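Local coordinates for DNA alpha-glucosyltransferase (Enterobacteria phage T4, PDB 1Y8Z), which belongs to the GT-B class of glycosyltransferases, with two Rossmann-like domains facing each other across a cleft that holds UDP in this model, at residues N83-T88 against L127-T132; I109-Y114 against R135-F140; Q294-N299 against Y309-L314. All blocks are in the same frame, centred on the assembly; numbering follows the deposited sequence.

Interaction 1: residues N83-T88 against L127-T132. With NCO (cobalt hexammine(III)), chain G.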
loop_
_atom_site.group_PDB
_atom_site.type_symbol
_atom_site.label_atom_id
_atom_site.label_comp_id
_atom_site.label_asym_id
_atom_site.label_seq_id
_atom_site.Cartn_x
_atom_site.Cartn_y
_atom_site.Cartn_z
ATOM N N ASN C 83 -19.956 0.871 16.034
ATOM C CA ASN C 83 -18.709 0.608 16.737
ATOM C C ASN C 83 -17.524 1.479 16.326
ATOM O O ASN C 83 -16.486 1.468 16.990
ATOM C CB ASN C 83 -18.339 -0.878 16.616
ATOM C CG ASN C 83 -19.273 -1.774 17.411
ATOM O OD1 ASN C 83 -19.693 -1.418 18.514
ATOM N ND2 ASN C 83 -19.597 -2.951 16.862
ATOM N N SER C 84 -17.680 2.235 15.240
ATOM C CA SER C 84 -16.628 3.135 14.776
ATOM C C SER C 84 -17.203 4.181 13.823
ATOM O O SER C 84 -18.246 3.960 13.198
ATOM C CB SER C 84 -15.492 2.365 14.089
ATOM O OG SER C 84 -15.904 1.758 12.866
ATOM N N VAL C 85 -16.522 5.320 13.725
ATOM C CA VAL C 85 -16.971 6.408 12.865
ATOM C C VAL C 85 -15.856 6.783 11.886
ATOM O O VAL C 85 -14.707 6.392 12.075
ATOM C CB VAL C 85 -17.421 7.627 13.723
ATOM C CG1 VAL C 85 -18.465 7.165 14.756
ATOM C CG2 VAL C 85 -16.231 8.269 14.415
ATOM N N PRO C 86 -16.185 7.531 10.816
ATOM C CA PRO C 86 -15.199 7.935 9.805
ATOM C C PRO C 86 -13.931 8.591 10.351
ATOM O O PRO C 86 -13.985 9.384 11.293
ATOM C CB PRO C 86 -15.993 8.890 8.908
ATOM C CG PRO C 86 -17.405 8.434 9.067
ATOM C CD PRO C 86 -17.488 8.168 10.549
ATOM N N ALA C 87 -12.799 8.256 9.735
ATOM C CA ALA C 87 -11.505 8.810 10.116
ATOM C C ALA C 87 -11.393 10.233 9.571
ATOM O O ALA C 87 -12.095 10.602 8.625
ATOM C CB ALA C 87 -10.379 7.943 9.557
ATOM N N THR C 88 -10.508 11.029 10.167
ATOM C CA THR C 88 -10.331 12.414 9.742
ATOM C C THR C 88 -9.693 12.544 8.365
ATOM O O THR C 88 -9.562 13.653 7.842
ATOM C CB THR C 88 -9.473 13.204 10.756
ATOM O OG1 THR C 88 -8.253 12.496 11.004
ATOM C CG2 THR C 88 -10.221 13.388 12.064
ATOM N N LEU C 127 -14.348 11.729 12.959
ATOM C CA LEU C 127 -15.180 12.772 12.384
ATOM C C LEU C 127 -16.612 12.331 12.642
ATOM O O LEU C 127 -16.941 11.160 12.457
ATOM C CB LEU C 127 -14.945 12.916 10.881
ATOM C CG LEU C 127 -13.655 13.612 10.442
ATOM C CD1 LEU C 127 -13.623 13.708 8.920
ATOM C CD2 LEU C 127 -13.586 15.005 11.064
ATOM N N GLY C 128 -17.454 13.254 13.095
ATOM C CA GLY C 128 -18.843 12.913 13.347
ATOM C C GLY C 128 -19.138 12.158 14.632
ATOM O O GLY C 128 -20.269 11.713 14.841
ATOM N N LEU C 129 -18.147 12.007 15.506
ATOM C CA LEU C 129 -18.392 11.292 16.748
ATOM C C LEU C 129 -19.422 12.031 17.599
ATOM O O LEU C 129 -20.249 11.404 18.258
ATOM C CB LEU C 129 -17.090 11.101 17.532
ATOM C CG LEU C 129 -17.198 10.287 18.828
ATOM C CD1 LEU C 129 -17.880 8.947 18.553
ATOM C CD2 LEU C 129 -15.809 10.077 19.420
ATOM N N GLU C 130 -19.383 13.363 17.571
ATOM C CA GLU C 130 -20.333 14.152 18.348
ATOM C C GLU C 130 -21.776 13.917 17.904
ATOM O O GLU C 130 -22.652 13.691 18.743
ATOM C CB GLU C 130 -19.995 15.650 18.272
ATOM C CG GLU C 130 -21.079 16.553 18.854
ATOM C CD GLU C 130 -20.627 17.994 19.041
ATOM O OE1 GLU C 130 -19.844 18.494 18.203
ATOM O OE2 GLU C 130 -21.070 18.628 20.022
ATOM N N GLU C 131 -22.037 13.970 16.600
ATOM C CA GLU C 131 -23.399 13.744 16.128
ATOM C C GLU C 131 -23.815 12.296 16.354
ATOM O O GLU C 131 -24.993 12.006 16.540
ATOM C CB GLU C 131 -23.574 14.114 14.645
ATOM C CG GLU C 131 -22.325 14.155 13.792
ATOM C CD GLU C 131 -21.441 15.343 14.110
ATOM O OE1 GLU C 131 -20.498 15.183 14.909
ATOM O OE2 GLU C 131 -21.695 16.440 13.569
ATOM N N THR C 132 -22.839 11.394 16.341
ATOM C CA THR C 132 -23.101 9.978 16.577
ATOM C C THR C 132 -23.592 9.836 18.019
ATOM O O THR C 132 -24.639 9.244 18.282
ATOM C CB THR C 132 -21.807 9.140 16.383
ATOM O OG1 THR C 132 -21.305 9.333 15.054
ATOM C CG2 THR C 132 -22.083 7.650 16.604
HETATM CO CO NCO G . -10.618 16.654 5.451
HETATM N N1 NCO G . -11.709 16.194 3.825
HETATM N N2 NCO G . -11.869 15.574 6.597
HETATM N N3 NCO G . -9.482 15.024 5.149
HETATM N N4 NCO G . -9.528 17.115 7.076
HETATM N N5 NCO G . -9.369 17.735 4.303
HETATM N N6 NCO G . -11.755 18.285 5.750
#

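Interaction 2: residues I109-Y114 against R135-F140. With NCO (cobalt hexammine(III)), chain F.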
loop_
_atom_site.group_PDB
_atom_site.type_symbol
_atom_site.label_atom_id
_atom_site.label_comp_id
_atom_site.label_asym_id
_atom_site.label_seq_id
_atom_site.Cartn_x
_atom_site.Cartn_y
_atom_site.Cartn_z
ATOM N N ILE C 109 -35.541 3.457 15.724
ATOM C CA ILE C 109 -34.417 2.530 15.785
ATOM C C ILE C 109 -33.577 2.874 17.003
ATOM O O ILE C 109 -33.261 4.043 17.237
ATOM C CB ILE C 109 -33.548 2.616 14.503
ATOM C CG1 ILE C 109 -34.290 1.938 13.344
ATOM C CG2 ILE C 109 -32.171 1.975 14.741
ATOM C CD1 ILE C 109 -33.606 2.042 12.008
ATOM N N ARG C 110 -33.240 1.858 17.792
ATOM C CA ARG C 110 -32.424 2.066 18.981
ATOM C C ARG C 110 -30.968 2.077 18.551
ATOM O O ARG C 110 -30.434 1.059 18.103
ATOM C CB ARG C 110 -32.667 0.954 20.005
ATOM C CG ARG C 110 -31.877 1.133 21.299
ATOM C CD ARG C 110 -32.563 0.440 22.464
ATOM N NE ARG C 110 -33.919 0.948 22.651
ATOM C CZ ARG C 110 -34.773 0.499 23.567
ATOM N NH1 ARG C 110 -34.413 -0.475 24.396
ATOM N NH2 ARG C 110 -35.991 1.021 23.651
ATOM N N VAL C 111 -30.331 3.234 18.671
ATOM C CA VAL C 111 -28.935 3.374 18.266
ATOM C C VAL C 111 -28.010 3.211 19.463
ATOM O O VAL C 111 -28.113 3.938 20.464
ATOM C CB VAL C 111 -28.697 4.739 17.586
ATOM C CG1 VAL C 111 -27.232 4.886 17.187
ATOM C CG2 VAL C 111 -29.595 4.860 16.345
ATOM N N VAL C 112 -27.114 2.236 19.348
ATOM C CA VAL C 112 -26.158 1.918 20.396
ATOM C C VAL C 112 -24.749 2.243 19.929
ATOM O O VAL C 112 -24.291 1.735 18.905
ATOM C CB VAL C 112 -26.218 0.417 20.762
ATOM C CG1 VAL C 112 -25.269 0.118 21.914
ATOM C CG2 VAL C 112 -27.652 0.032 21.120
ATOM N N VAL C 113 -24.064 3.093 20.683
ATOM C CA VAL C 113 -22.706 3.480 20.335
ATOM C C VAL C 113 -21.692 2.922 21.324
ATOM O O VAL C 113 -21.807 3.133 22.536
ATOM C CB VAL C 113 -22.553 5.023 20.296
ATOM C CG1 VAL C 113 -21.101 5.406 19.991
ATOM C CG2 VAL C 113 -23.480 5.606 19.259
ATOM N N TYR C 114 -20.715 2.191 20.799
ATOM C CA TYR C 114 -19.639 1.638 21.608
ATOM C C TYR C 114 -18.386 2.435 21.258
ATOM O O TYR C 114 -17.984 2.476 20.090
ATOM C CB TYR C 114 -19.383 0.160 21.266
ATOM C CG TYR C 114 -20.342 -0.836 21.885
ATOM C CD1 TYR C 114 -20.040 -1.474 23.095
ATOM C CD2 TYR C 114 -21.533 -1.176 21.243
ATOM C CE1 TYR C 114 -20.898 -2.431 23.641
ATOM C CE2 TYR C 114 -22.393 -2.131 21.776
ATOM C CZ TYR C 114 -22.076 -2.758 22.968
ATOM O OH TYR C 114 -22.925 -3.720 23.468
ATOM N N ARG C 135 -27.140 11.148 18.682
ATOM C CA ARG C 135 -28.223 10.288 18.198
ATOM C C ARG C 135 -28.314 8.997 19.013
ATOM O O ARG C 135 -29.358 8.355 19.059
ATOM C CB ARG C 135 -28.011 9.934 16.723
ATOM C CG ARG C 135 -28.994 8.890 16.166
ATOM C CD ARG C 135 -30.418 9.431 16.080
ATOM N NE ARG C 135 -31.379 8.446 15.583
ATOM C CZ ARG C 135 -31.850 7.426 16.297
ATOM N NH1 ARG C 135 -32.728 6.583 15.760
ATOM N NH2 ARG C 135 -31.449 7.247 17.550
ATOM N N ALA C 136 -27.217 8.622 19.664
ATOM C CA ALA C 136 -27.196 7.397 20.446
ATOM C C ALA C 136 -28.268 7.342 21.523
ATOM O O ALA C 136 -28.556 8.336 22.197
ATOM C CB ALA C 136 -25.828 7.201 21.078
ATOM N N ASP C 137 -28.872 6.169 21.671
ATOM C CA ASP C 137 -29.876 5.967 22.694
ATOM C C ASP C 137 -29.179 5.264 23.848
ATOM O O ASP C 137 -29.630 5.321 24.990
ATOM C CB ASP C 137 -31.028 5.120 22.155
ATOM C CG ASP C 137 -31.805 5.836 21.068
ATOM O OD1 ASP C 137 -31.886 5.312 19.933
ATOM O OD2 ASP C 137 -32.327 6.937 21.350
ATOM N N VAL C 138 -28.059 4.612 23.533
ATOM C CA VAL C 138 -27.264 3.894 24.520
ATOM C C VAL C 138 -25.783 4.061 24.173
ATOM O O VAL C 138 -25.387 3.893 23.017
ATOM C CB VAL C 138 -27.612 2.387 24.531
ATOM C CG1 VAL C 138 -26.837 1.685 25.634
ATOM C CG2 VAL C 138 -29.117 2.195 24.718
ATOM N N ILE C 139 -24.968 4.382 25.172
ATOM C CA ILE C 139 -23.539 4.590 24.950
ATOM C C ILE C 139 -22.674 3.771 25.892
ATOM O O ILE C 139 -22.920 3.739 27.098
ATOM C CB ILE C 139 -23.174 6.076 25.145
ATOM C CG1 ILE C 139 -24.007 6.938 24.200
ATOM C CG2 ILE C 139 -21.691 6.288 24.918
ATOM C CD1 ILE C 139 -23.990 8.411 24.553
ATOM N N PHE C 140 -21.667 3.101 25.337
ATOM C CA PHE C 140 -20.733 2.298 26.121
ATOM C C PHE C 140 -19.309 2.821 25.919
ATOM O O PHE C 140 -18.973 3.319 24.837
ATOM C CB PHE C 140 -20.735 0.825 25.675
ATOM C CG PHE C 140 -22.003 0.077 25.982
ATOM C CD1 PHE C 140 -23.000 -0.050 25.021
ATOM C CD2 PHE C 140 -22.169 -0.556 27.215
ATOM C CE1 PHE C 140 -24.147 -0.802 25.269
ATOM C CE2 PHE C 140 -23.318 -1.321 27.486
ATOM C CZ PHE C 140 -24.310 -1.444 26.505
HETATM CO CO NCO F . -31.768 11.262 22.325
HETATM N N1 NCO F . -30.902 10.109 20.918
HETATM N N2 NCO F . -32.544 9.621 23.191
HETATM N N3 NCO F . -30.128 11.097 23.476
HETATM N N4 NCO F . -32.632 12.414 23.731
HETATM N N5 NCO F . -30.997 12.905 21.456
HETATM N N6 NCO F . -33.409 11.421 21.173
#

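Interaction 3: residues Q294-N299 against Y309-L314. With UDP (uridine-5'-diphosphate), chain H.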
loop_
_atom_site.group_PDB
_atom_site.type_symbol
_atom_site.label_atom_id
_atom_site.label_comp_id
_atom_site.label_asym_id
_atom_site.label_seq_id
_atom_site.Cartn_x
_atom_site.Cartn_y
_atom_site.Cartn_z
ATOM N N GLN C 294 1.283 -10.402 26.525
ATOM C CA GLN C 294 0.378 -9.324 26.155
ATOM C C GLN C 294 0.771 -8.283 27.183
ATOM O O GLN C 294 0.334 -8.332 28.338
ATOM C CB GLN C 294 -1.090 -9.750 26.318
ATOM C CG GLN C 294 -2.051 -9.051 25.341
ATOM C CD GLN C 294 -2.287 -7.582 25.658
ATOM O OE1 GLN C 294 -1.647 -7.010 26.539
ATOM N NE2 GLN C 294 -3.214 -6.961 24.929
ATOM N N LEU C 295 1.633 -7.356 26.772
ATOM C CA LEU C 295 2.121 -6.354 27.699
ATOM C C LEU C 295 1.444 -4.990 27.651
ATOM O O LEU C 295 2.072 -3.975 27.959
ATOM C CB LEU C 295 3.640 -6.206 27.523
ATOM C CG LEU C 295 4.444 -7.512 27.634
ATOM C CD1 LEU C 295 5.939 -7.219 27.498
ATOM C CD2 LEU C 295 4.160 -8.192 28.962
ATOM N N SER C 296 0.165 -4.954 27.285
ATOM C CA SER C 296 -0.545 -3.683 27.251
ATOM C C SER C 296 -0.418 -3.029 28.621
ATOM O O SER C 296 -0.604 -3.681 29.653
ATOM C CB SER C 296 -2.019 -3.889 26.912
ATOM O OG SER C 296 -2.139 -4.339 25.575
ATOM N N LYS C 297 -0.117 -1.735 28.621
ATOM C CA LYS C 297 0.086 -0.988 29.854
ATOM C C LYS C 297 -0.516 0.405 29.810
ATOM O O LYS C 297 0.191 1.401 29.973
ATOM C CB LYS C 297 1.590 -0.890 30.136
ATOM C CG LYS C 297 2.395 -0.367 28.936
ATOM C CD LYS C 297 3.879 -0.225 29.258
ATOM C CE LYS C 297 4.108 0.871 30.282
ATOM N NZ LYS C 297 5.540 0.987 30.672
ATOM N N LEU C 298 -1.828 0.471 29.600
ATOM C CA LEU C 298 -2.545 1.739 29.545
ATOM C C LEU C 298 -2.536 2.453 30.891
ATOM O O LEU C 298 -2.433 1.813 31.937
ATOM C CB LEU C 298 -4.008 1.501 29.156
ATOM C CG LEU C 298 -4.306 0.986 27.747
ATOM C CD1 LEU C 298 -5.732 0.437 27.673
ATOM C CD2 LEU C 298 -4.104 2.129 26.762
ATOM N N ASN C 299 -2.664 3.776 30.854
ATOM C CA ASN C 299 -2.740 4.575 32.077
ATOM C C ASN C 299 -3.996 4.088 32.817
ATOM O O ASN C 299 -5.034 3.829 32.192
ATOM C CB ASN C 299 -2.873 6.063 31.716
ATOM C CG ASN C 299 -2.858 6.976 32.942
ATOM O OD1 ASN C 299 -3.865 7.132 33.631
ATOM N ND2 ASN C 299 -1.706 7.578 33.216
ATOM N N TYR C 309 -8.753 -8.302 23.421
ATOM C CA TYR C 309 -8.889 -9.592 22.765
ATOM C C TYR C 309 -7.595 -10.398 22.787
ATOM O O TYR C 309 -7.628 -11.614 22.965
ATOM C CB TYR C 309 -9.385 -9.407 21.323
ATOM C CG TYR C 309 -10.870 -9.166 21.287
ATOM C CD1 TYR C 309 -11.392 -7.913 20.980
ATOM C CD2 TYR C 309 -11.754 -10.175 21.658
ATOM C CE1 TYR C 309 -12.768 -7.675 21.052
ATOM C CE2 TYR C 309 -13.116 -9.949 21.738
ATOM C CZ TYR C 309 -13.617 -8.701 21.442
ATOM O OH TYR C 309 -14.966 -8.482 21.597
ATOM N N THR C 310 -6.454 -9.739 22.614
ATOM C CA THR C 310 -5.192 -10.476 22.632
ATOM C C THR C 310 -4.930 -11.093 24.019
ATOM O O THR C 310 -4.275 -12.130 24.128
ATOM C CB THR C 310 -4.009 -9.590 22.183
ATOM O OG1 THR C 310 -4.050 -8.330 22.862
ATOM C CG2 THR C 310 -4.082 -9.360 20.666
ATOM N N HIS C 311 -5.442 -10.456 25.067
ATOM C CA HIS C 311 -5.314 -10.995 26.425
ATOM C C HIS C 311 -6.078 -12.320 26.452
ATOM O O HIS C 311 -5.543 -13.371 26.827
ATOM C CB HIS C 311 -5.993 -10.089 27.460
ATOM C CG HIS C 311 -5.213 -8.869 27.842
ATOM N ND1 HIS C 311 -3.992 -8.930 28.477
ATOM C CD2 HIS C 311 -5.527 -7.556 27.760
ATOM C CE1 HIS C 311 -3.590 -7.709 28.774
ATOM N NE2 HIS C 311 -4.504 -6.856 28.351
ATOM N N LEU C 312 -7.350 -12.247 26.058
ATOM C CA LEU C 312 -8.239 -13.407 26.066
ATOM C C LEU C 312 -7.790 -14.553 25.172
ATOM O O LEU C 312 -7.970 -15.728 25.512
ATOM C CB LEU C 312 -9.661 -12.988 25.666
ATOM C CG LEU C 312 -10.281 -11.817 26.434
ATOM C CD1 LEU C 312 -11.728 -11.630 25.968
ATOM C CD2 LEU C 312 -10.232 -12.081 27.949
ATOM N N GLU C 313 -7.216 -14.209 24.023
ATOM C CA GLU C 313 -6.751 -15.206 23.074
ATOM C C GLU C 313 -5.644 -16.091 23.642
ATOM O O GLU C 313 -5.571 -17.272 23.314
ATOM C CB GLU C 313 -6.282 -14.519 21.786
ATOM C CG GLU C 313 -7.450 -14.110 20.908
ATOM C CD GLU C 313 -7.094 -13.106 19.825
ATOM O OE1 GLU C 313 -7.942 -12.912 18.930
ATOM O OE2 GLU C 313 -5.994 -12.507 19.871
ATOM N N LEU C 314 -4.791 -15.524 24.490
ATOM C CA LEU C 314 -3.698 -16.293 25.094
ATOM C C LEU C 314 -4.270 -17.331 26.044
ATOM O O LEU C 314 -3.940 -18.519 25.970
ATOM C CB LEU C 314 -2.740 -15.375 25.871
ATOM C CG LEU C 314 -2.033 -14.295 25.049
ATOM C CD1 LEU C 314 -0.934 -13.637 25.875
ATOM C CD2 LEU C 314 -1.457 -14.922 23.805
HETATM N N1 UDP H . -5.173 -9.239 15.218
HETATM C C2 UDP H . -4.983 -10.053 14.110
HETATM N N3 UDP H . -3.917 -9.709 13.320
HETATM C C4 UDP H . -3.037 -8.669 13.520
HETATM C C5 UDP H . -3.294 -7.883 14.690
HETATM C C6 UDP H . -4.329 -8.186 15.478
HETATM O O2 UDP H . -5.701 -11.010 13.850
HETATM O O4 UDP H . -2.144 -8.465 12.695
HETATM C "C1'" UDP H . -6.306 -9.522 16.104
HETATM C "C2'" UDP H . -5.909 -9.922 17.521
HETATM O "O2'" UDP H . -5.615 -11.304 17.558
HETATM C "C3'" UDP H . -7.176 -9.535 18.278
HETATM C "C4'" UDP H . -7.568 -8.224 17.599
HETATM O "O4'" UDP H . -7.045 -8.326 16.248
HETATM O "O3'" UDP H . -8.184 -10.503 18.019
HETATM C "C5'" UDP H . -7.043 -6.954 18.252
HETATM O "O5'" UDP H . -7.800 -6.656 19.429
HETATM P PA UDP H . -7.122 -6.048 20.745
HETATM O O1A UDP H . -8.182 -5.339 21.495
HETATM O O2A UDP H . -6.373 -7.148 21.395
HETATM O O3A UDP H . -5.991 -5.006 20.206
HETATM P PB UDP H . -6.110 -3.599 19.385
HETATM O O1B UDP H . -5.845 -2.485 20.342
HETATM O O2B UDP H . -5.231 -3.776 18.222
HETATM O O3B UDP H . -7.628 -3.507 18.929
#

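Interaction 1: residues N83-T88 against L127-T132
In the N-terminal Rossmann-like domain, beside a pocket holding a cobalt hexammine ion, the loop leaving strand 79-84 meets the start of helix 129-135, with Val85, Pro86 and Thr88 packed against Leu127. One backbone hydrogen bond ties the two together: Leu127 N donates to Pro86 O at 2.9 Å, the donor lying almost on the extension of the carbonyl bond (165°). Leu127 then reaches out over Thr88, the two side chains crossing at about a right angle with CG of the leucine 3.8 Å from CG2 of the threonine. Its CD1 methyl comes to 3.5 Å from ammine N2 of the ion. Thr88 O accepts from ammine N3 at 3.0 Å and from ammine N2 at 3.3 Å, and the side chain of Glu92 and the carbonyl of Val90 are also hydrogen-bonded to the ion. Val85 divides its two methyls between the partners. CG2 sits 3.6 Å from Leu127 O, and CG1 lies as close to Thr132 OG1. Gly128 is the N-cap residue, and its carbonyl oxygen is gripped from opposite faces of its plane: by Thr132 N in the first helical turn, and by Thr132 OG1, which is also hydrogen-bonded to Tyr98 and stands 2.6 Å from Gly128 O.

Interaction 2: residues I109-Y114 against R135-F140
Extended at its first torsion (chi1 173°) and then bent at the second (chi2 68°), the Arg135 side chain lays one guanidinium face on Val111 CG2 and points NH1 at Ile109 O, 3.0 Å away and near the guanidinium plane. A salt bridge gives a second hold: Arg135 NH2 meets Asp137 OD1 at 3.1 Å from above the carboxylate plane, with OD1 in the plane of the guanidinium. That same OD1 spends its anti lone pair on Val111 N, at 2.9 Å, and so serves two donors; OD2 faces the cobalt hexammine ion and accepts from ammine N2. Val111 O is likewise shared, taking both Asp137 N at 2.6 Å and Val138 N. From there the pairing becomes regular, with Val113 N bonded to Val138 O and Phe140 N to Val113 O. Val113 CG2 is pressed tightly on Ala136 CB. At the far end Tyr114 and Phe140 point the same way and form an offset stack, centroids 4.4 Å apart and planes 10° from parallel, on the face covered by helix 389-400. The chain passes from strand 110-114 through helix 129-135, which packs on Val113 and Ile139, to neighbouring parallel strand 138-141, the beta-alpha-beta crossover of Rossmann-like sheets.

Interaction 3: residues Q294-N299 against Y309-L314
A stack of an amide on an imidazole, joined to a hydrogen bond, links Gln294, where strand 289-294 gives way to a loop, to Thr310 and His311 in the first turn of helix 309-317. The contact is buried and lies just behind the diphosphate of UDP. Gln294 has an extended first torsion, but a bend at the next (chi2 -72°) swings its carboxamide over the ring of His311. CD of Gln294 rides 3.4 Å above the imidazole plane, over its centre, and the two flat groups are 21° from parallel; CG makes a CH-pi contact with the same face. The rotation of the amide is fixed from both ends. OE1 of Gln294 takes the N-H of Ser296 at 2.8 Å, while NE2 bonds to Thr310 OG1 at 2.6 Å in a nearly straight line (162°), close to the amide plane, and also to Glu308. Leu314 CD1 closes on Gln294 CB at 3.9 Å, and Phe323 meets the imidazole edge-to-face.

In the C-terminal Rossmann-like domain of a GT-B protein, a helix following a central strand commonly presents its N-terminal end to the nucleotide, and that arrangement is present here. Thr310 N donates to UDP O2A at 2.9 Å, and Thr310 OG1 donates to the same oxygen at 3.0 Å, which makes Gln294 a second-shell residue that holds a first-shell hydroxyl in place. The helix end would also be expected to favour the negative phosphate. One turn on, Glu313 grips the ribose with both oxygens: OE1, which is also hydrogen-bonded to Asn279, accepts from UDP O3', and OE2 accepts from UDP O2' at 2.6 Å.

In the fold
Interactions 1 and 2 share the N-terminal domain and its sheet. Strands 79-84 and 110-114 are neighbours, helix 129-135 runs from one contact into the other, and the two touch where Thr132 CG2 meets Val113 CG2, 3.6 Å apart. Interaction 3 belongs to the C-terminal domain, its centre about 25 Å from that of interaction 1. All three are largely buried, yet their chemistry follows their place. Interaction 2 is sheet pairing, rich in backbone bonds with a charged end; interaction 1 joins loop to helix start with side-chain packing round a single cross-segment backbone bond; interaction 3 relies on polar side chains beside the nucleotide. One cobalt hexammine adjoins Thr88 and Leu127, another Arg135, Ala136 and Asp137.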